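Local coordinates for protein KLTH0A00704p (Lachancea thermotolerans, PDB 4J2G) that takes part in autophagy, where its Atg13-family HORMA domain probably mediates recruitment of PI 3-kinase, at residues E24-F29 / T252-L257; L95-L100 / Q104-K109. The protein carries 1 engineered substitution. All blocks are in the same frame, centred on the assembly; numbering follows the deposited sequence.

In the fold
Contacts 1 and 2 lie on opposite sides of the centre of this N-terminal HORMA domain of Atg13, with about 39 Å between their centres, yet both reach the same five-stranded antiparallel sheet. Contact 1 sets helix 18-39 on one hairpin of that sheet; contact 2 lies where strand 89-96 leaves it for the separate three-stranded sheet. Both are largely buried at their apolar positions, with more open turns beside them. Their chemistry follows their place: helix-on-sheet packing is wholly apolar across contact 1, whereas the connecting loop of contact 2 adds a glutamine amide to its aliphatic packing. One joins segments 223 residues apart, the other spans a short connection: long-range and local packing on one sheet.

Contact 1 of 2, residues E24-F29 / T252-L257; sequences ELIDNF and TKFGSL
Ile26 and Phe29, a helical turn apart, meet Phe254 and Leu257 in two apolar pairs in the packing of helix 18-39 against the end of a beta hairpin. The deeper pair is Phe29 with Leu257. Both residues are buried, and CD2 of Phe29 lies 4.1 Å from CD1 of Leu257, the methyl meeting the ring obliquely. The aromatic group reaches this place because CG of Phe29 is anti to its backbone N (chi1 -173°). Ile26, also buried, sends its longer branch towards the turn: CG1 is anti to the carbonyl carbon (chi1 -65°), and the terminal CD1 comes to 3.8 Å from CD2 of Phe254. With no hydrogen bond between the two segments, the fit rests on the shapes of these apolar groups.

The more open side is the turn, where Ile26 still reaches the ring of Phe254 but Phe254 and Thr252 are only partly buried. Thr252 to Gly255 form a type I beta turn, in which Gly255 N donates to Thr252 O over 2.7 Å. Gly255 has a positive phi of 132°, and its backbone angles would press a beta carbon against the preceding carbonyl oxygen. Lys253, exposed at the turn, lays its CG 3.7 Å above the plane of the Phe254 ring and over its centre, an aliphatic cover for an aromatic group near the surface.

The surrounding fold continues the apolar packing. Trp23, on the same helix as Ile26, stacks with Phe254, and Met136 of strand 126-136 touches both Ile26 and Phe254. Farther in, Phe29 meets Leu167 and Phe168 of helix 158-177 while Leu257 meets Leu164, so the pair lies where helices 18-39 and 158-177 come together on strand 255-264.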
loop_
_atom_site.group_PDB
_atom_site.type_symbol
_atom_site.label_atom_id
_atom_site.label_comp_id
_atom_site.label_asym_id
_atom_site.label_seq_id
_atom_site.Cartn_x
_atom_site.Cartn_y
_atom_site.Cartn_z
ATOM N N GLU A 24 -22.295 7.984 -4.129
ATOM C CA GLU A 24 -21.362 9.112 -4.184
ATOM C C GLU A 24 -20.492 9.253 -2.928
ATOM O O GLU A 24 -19.352 9.738 -2.992
ATOM C CB GLU A 24 -22.069 10.433 -4.452
ATOM C CG GLU A 24 -22.354 10.706 -5.914
ATOM C CD GLU A 24 -22.839 12.131 -6.156
ATOM O OE1 GLU A 24 -23.486 12.356 -7.206
ATOM O OE2 GLU A 24 -22.565 13.021 -5.302
ATOM N N LEU A 25 -21.051 8.875 -1.786
ATOM C CA LEU A 25 -20.298 8.810 -0.562
ATOM C C LEU A 25 -19.172 7.753 -0.793
ATOM O O LEU A 25 -17.995 8.062 -0.692
ATOM C CB LEU A 25 -21.229 8.409 0.571
ATOM C CG LEU A 25 -21.332 9.264 1.839
ATOM C CD1 LEU A 25 -21.229 10.761 1.553
ATOM C CD2 LEU A 25 -22.625 8.953 2.605
ATOM N N ILE A 26 -19.559 6.545 -1.185
ATOM C CA ILE A 26 -18.632 5.478 -1.439
ATOM C C ILE A 26 -17.473 5.857 -2.361
ATOM O O ILE A 26 -16.298 5.773 -1.957
ATOM C CB ILE A 26 -19.346 4.199 -1.868
ATOM C CG1 ILE A 26 -20.214 3.696 -0.712
ATOM C CG2 ILE A 26 -18.318 3.104 -2.200
ATOM C CD1 ILE A 26 -21.376 2.812 -1.127
ATOM N N ASP A 27 -17.797 6.301 -3.563
ATOM C CA ASP A 27 -16.793 6.662 -4.569
ATOM C C ASP A 27 -15.855 7.796 -4.076
ATOM O O ASP A 27 -14.646 7.812 -4.392
ATOM C CB ASP A 27 -17.489 7.043 -5.869
ATOM C CG ASP A 27 -16.525 7.464 -6.976
ATOM O OD1 ASP A 27 -15.607 6.725 -7.397
ATOM O OD2 ASP A 27 -16.713 8.571 -7.458
ATOM N N ASN A 28 -16.403 8.706 -3.278
ATOM C CA ASN A 28 -15.660 9.847 -2.781
ATOM C C ASN A 28 -14.670 9.382 -1.710
ATOM O O ASN A 28 -13.557 9.908 -1.590
ATOM C CB ASN A 28 -16.589 10.898 -2.167
ATOM C CG ASN A 28 -17.194 11.846 -3.198
ATOM O OD1 ASN A 28 -16.726 11.977 -4.335
ATOM N ND2 ASN A 28 -18.245 12.537 -2.784
ATOM N N PHE A 29 -15.082 8.385 -0.945
ATOM C CA PHE A 29 -14.218 7.842 0.042
ATOM C C PHE A 29 -12.988 7.170 -0.635
ATOM O O PHE A 29 -11.821 7.434 -0.269
ATOM C CB PHE A 29 -14.946 6.819 0.842
ATOM C CG PHE A 29 -14.146 6.350 1.959
ATOM C CD1 PHE A 29 -14.011 7.153 3.108
ATOM C CD2 PHE A 29 -13.437 5.170 1.849
ATOM C CE1 PHE A 29 -13.199 6.761 4.146
ATOM C CE2 PHE A 29 -12.605 4.768 2.876
ATOM C CZ PHE A 29 -12.476 5.567 4.014
ATOM N N THR A 252 -22.820 -2.075 4.123
ATOM C CA THR A 252 -23.717 -1.291 3.280
ATOM C C THR A 252 -24.626 -2.148 2.356
ATOM O O THR A 252 -24.299 -3.302 2.000
ATOM C CB THR A 252 -22.920 -0.297 2.429
ATOM O OG1 THR A 252 -23.629 0.935 2.386
ATOM C CG2 THR A 252 -22.707 -0.819 1.009
ATOM N N LYS A 253 -25.760 -1.568 1.960
ATOM C CA LYS A 253 -26.732 -2.279 1.133
ATOM C C LYS A 253 -26.152 -2.814 -0.176
ATOM O O LYS A 253 -26.542 -3.883 -0.659
ATOM C CB LYS A 253 -27.956 -1.411 0.872
ATOM C CG LYS A 253 -27.705 -0.087 0.170
ATOM C CD LYS A 253 -28.996 0.729 0.134
ATOM C CE LYS A 253 -29.535 0.985 1.542
ATOM N NZ LYS A 253 -31.024 1.093 1.576
ATOM N N PHE A 254 -25.213 -2.075 -0.738
ATOM C CA PHE A 254 -24.503 -2.527 -1.938
ATOM C C PHE A 254 -23.389 -3.525 -1.658
ATOM O O PHE A 254 -22.762 -4.011 -2.586
ATOM C CB PHE A 254 -23.923 -1.343 -2.682
ATOM C CG PHE A 254 -24.838 -0.165 -2.722
ATOM C CD1 PHE A 254 -25.989 -0.181 -3.520
ATOM C CD2 PHE A 254 -24.568 0.957 -1.960
ATOM C CE1 PHE A 254 -26.839 0.912 -3.569
ATOM C CE2 PHE A 254 -25.415 2.052 -2.008
ATOM C CZ PHE A 254 -26.549 2.031 -2.815
ATOM N N GLY A 255 -23.160 -3.839 -0.388
ATOM C CA GLY A 255 -22.071 -4.746 -0.013
ATOM C C GLY A 255 -21.214 -4.216 1.129
ATOM O O GLY A 255 -21.600 -3.284 1.869
ATOM N N SER A 256 -20.045 -4.818 1.303
ATOM C CA SER A 256 -19.175 -4.368 2.379
ATOM C C SER A 256 -17.990 -3.559 1.871
ATOM O O SER A 256 -17.337 -3.901 0.848
ATOM C CB SER A 256 -18.719 -5.543 3.205
ATOM O OG SER A 256 -19.813 -6.027 3.930
ATOM N N LEU A 257 -17.723 -2.458 2.547
ATOM C CA LEU A 257 -16.499 -1.729 2.196
ATOM C C LEU A 257 -15.312 -2.324 2.978
ATOM O O LEU A 257 -15.303 -2.284 4.189
ATOM C CB LEU A 257 -16.692 -0.244 2.424
ATOM C CG LEU A 257 -15.947 0.812 1.575
ATOM C CD1 LEU A 257 -16.078 2.127 2.326
ATOM C CD2 LEU A 257 -14.463 0.581 1.285
#

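Contact 2 of 2, residues L95-L100 / Q104-K109; sequences LDLARL and QQVTLK
Leu100 packs against Val106 and Gln104 at the end of a type I beta turn, Leu97 to Leu100, in the connection that carries the chain from strand 89-96 of the large antiparallel sheet to strand 105-109 of the small one.

The apolar interactions converge on one methyl of Val106. Val106 CG2, anti to the carbonyl carbon, lies 3.8 Å from CD2 of Leu100, the two side chains crossing at about a right angle. Val106 CG2 also receives CD2 of Leu97 at a longer 4.4 Å. Both ends of the turn thus supply a leucine to the valine, and Cys119 of strand 115-120 and Val200 add to the cover of Leu97 and Leu100 respectively. An alanine at Leu100 removes the methyl that meets Val106 CG2, and is likely to open a gap between the turn and strand 105-109 and leave the Gln104 chain less confined.

Polar interactions shape the backbone around this packing. Leading into and overlapping the beta turn, Asp96 forms an Asx turn: its OD1 accepts a nearly straight bond from Ala98 N, 3.0 Å long with an angle of 168° at the hydrogen. The weak bond from Leu100 N to Leu97 O closes the beta turn itself.

Gln104 combines both kinds of contact. Gln104 CB lies 4.2 Å from Leu100 CG, and with CG beside the backbone N (chi1 -71°), the extended Gln104 chain sets its amide alongside the Leu100 backbone. There Gln104 OE1 accepts a hydrogen bond from Ser101 N and rests 3.3 Å from Leu100 CA.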
loop_
_atom_site.group_PDB
_atom_site.type_symbol
_atom_site.label_atom_id
_atom_site.label_comp_id
_atom_site.label_asym_id
_atom_site.label_seq_id
_atom_site.Cartn_x
_atom_site.Cartn_y
_atom_site.Cartn_z
ATOM N N LEU A 95 10.272 1.379 -2.395
ATOM C CA LEU A 95 11.473 2.148 -2.301
ATOM C C LEU A 95 12.040 2.241 -3.693
ATOM O O LEU A 95 12.435 1.223 -4.277
ATOM C CB LEU A 95 12.443 1.493 -1.339
ATOM C CG LEU A 95 13.753 2.200 -1.037
ATOM C CD1 LEU A 95 13.511 3.590 -0.446
ATOM C CD2 LEU A 95 14.541 1.325 -0.092
ATOM N N ASP A 96 12.029 3.464 -4.229
ATOM C CA ASP A 96 12.502 3.760 -5.600
ATOM C C ASP A 96 14.043 3.787 -5.734
ATOM O O ASP A 96 14.725 4.545 -5.033
ATOM C CB ASP A 96 11.922 5.102 -6.021
ATOM C CG ASP A 96 12.149 5.414 -7.481
ATOM O OD1 ASP A 96 13.051 4.812 -8.134
ATOM O OD2 ASP A 96 11.416 6.301 -7.975
ATOM N N LEU A 97 14.608 2.972 -6.621
ATOM C CA LEU A 97 16.075 2.819 -6.660
ATOM C C LEU A 97 16.731 3.399 -7.920
ATOM O O LEU A 97 17.902 3.134 -8.200
ATOM C CB LEU A 97 16.451 1.347 -6.598
ATOM C CG LEU A 97 15.994 0.563 -5.376
ATOM C CD1 LEU A 97 16.690 -0.779 -5.418
ATOM C CD2 LEU A 97 16.294 1.296 -4.086
ATOM N N ALA A 98 15.948 4.147 -8.685
ATOM C CA ALA A 98 16.359 4.746 -9.954
ATOM C C ALA A 98 17.710 5.484 -9.920
ATOM O O ALA A 98 18.506 5.347 -10.865
ATOM C CB ALA A 98 15.260 5.683 -10.462
ATOM N N ARG A 99 17.959 6.235 -8.838
ATOM C CA ARG A 99 19.070 7.203 -8.733
ATOM C C ARG A 99 20.331 6.638 -8.118
ATOM O O ARG A 99 21.223 7.419 -7.721
ATOM C CB ARG A 99 18.649 8.400 -7.869
ATOM C CG ARG A 99 17.468 9.194 -8.368
ATOM C CD ARG A 99 17.756 9.830 -9.716
ATOM N NE ARG A 99 17.136 11.153 -9.812
ATOM C CZ ARG A 99 17.711 12.287 -9.417
ATOM N NH1 ARG A 99 18.935 12.281 -8.894
ATOM N NH2 ARG A 99 17.057 13.433 -9.545
ATOM N N LEU A 100 20.378 5.310 -7.956
ATOM C CA LEU A 100 21.565 4.629 -7.417
ATOM C C LEU A 100 22.658 4.491 -8.467
ATOM O O LEU A 100 22.393 4.046 -9.581
ATOM C CB LEU A 100 21.211 3.216 -6.963
ATOM C CG LEU A 100 20.928 2.860 -5.500
ATOM C CD1 LEU A 100 20.376 4.030 -4.735
ATOM C CD2 LEU A 100 20.019 1.640 -5.371
ATOM N N GLN A 104 26.791 1.425 -5.354
ATOM C CA GLN A 104 25.920 1.518 -4.165
ATOM C C GLN A 104 25.213 0.178 -3.826
ATOM O O GLN A 104 24.570 -0.440 -4.666
ATOM C CB GLN A 104 24.940 2.681 -4.332
ATOM C CG GLN A 104 25.652 4.024 -4.232
ATOM C CD GLN A 104 24.736 5.241 -4.367
ATOM O OE1 GLN A 104 24.016 5.409 -5.366
ATOM N NE2 GLN A 104 24.826 6.139 -3.393
ATOM N N GLN A 105 25.392 -0.272 -2.592
ATOM C CA GLN A 105 24.792 -1.489 -2.081
ATOM C C GLN A 105 23.561 -1.094 -1.208
ATOM O O GLN A 105 23.682 -0.256 -0.296
ATOM C CB GLN A 105 25.860 -2.208 -1.210
ATOM C CG GLN A 105 25.552 -3.614 -0.689
ATOM C CD GLN A 105 25.006 -4.592 -1.736
ATOM O OE1 GLN A 105 25.571 -4.745 -2.824
ATOM N NE2 GLN A 105 23.934 -5.285 -1.399
ATOM N N VAL A 106 22.409 -1.707 -1.475
ATOM C CA VAL A 106 21.287 -1.670 -0.519
ATOM C C VAL A 106 21.328 -2.816 0.499
ATOM O O VAL A 106 21.353 -3.994 0.171
ATOM C CB VAL A 106 19.928 -1.676 -1.241
ATOM C CG1 VAL A 106 18.769 -1.615 -0.235
ATOM C CG2 VAL A 106 19.872 -0.501 -2.188
ATOM N N THR A 107 21.432 -2.451 1.745
ATOM C CA THR A 107 21.231 -3.399 2.809
ATOM C C THR A 107 19.898 -3.084 3.633
ATOM O O THR A 107 19.313 -1.994 3.495
ATOM C CB THR A 107 22.377 -3.364 3.815
ATOM O OG1 THR A 107 22.550 -2.026 4.289
ATOM C CG2 THR A 107 23.671 -3.923 3.225
ATOM N N LEU A 108 19.486 -4.075 4.400
ATOM C CA LEU A 108 18.333 -4.074 5.275
ATOM C C LEU A 108 18.802 -4.634 6.595
ATOM O O LEU A 108 19.446 -5.701 6.619
ATOM C CB LEU A 108 17.255 -5.019 4.706
ATOM C CG LEU A 108 15.980 -5.194 5.609
ATOM C CD1 LEU A 108 15.302 -3.787 5.856
ATOM C CD2 LEU A 108 14.971 -6.191 4.937
ATOM N N LYS A 109 18.496 -3.932 7.681
ATOM C CA LYS A 109 18.767 -4.435 8.997
ATOM C C LYS A 109 17.571 -5.069 9.639
ATOM O O LYS A 109 16.454 -4.549 9.522
ATOM C CB LYS A 109 19.283 -3.338 9.890
ATOM C CG LYS A 109 20.642 -2.789 9.548
ATOM C CD LYS A 109 21.199 -1.952 10.690
ATOM C CE LYS A 109 22.656 -1.611 10.421
ATOM N NZ LYS A 109 23.332 -1.032 11.618
#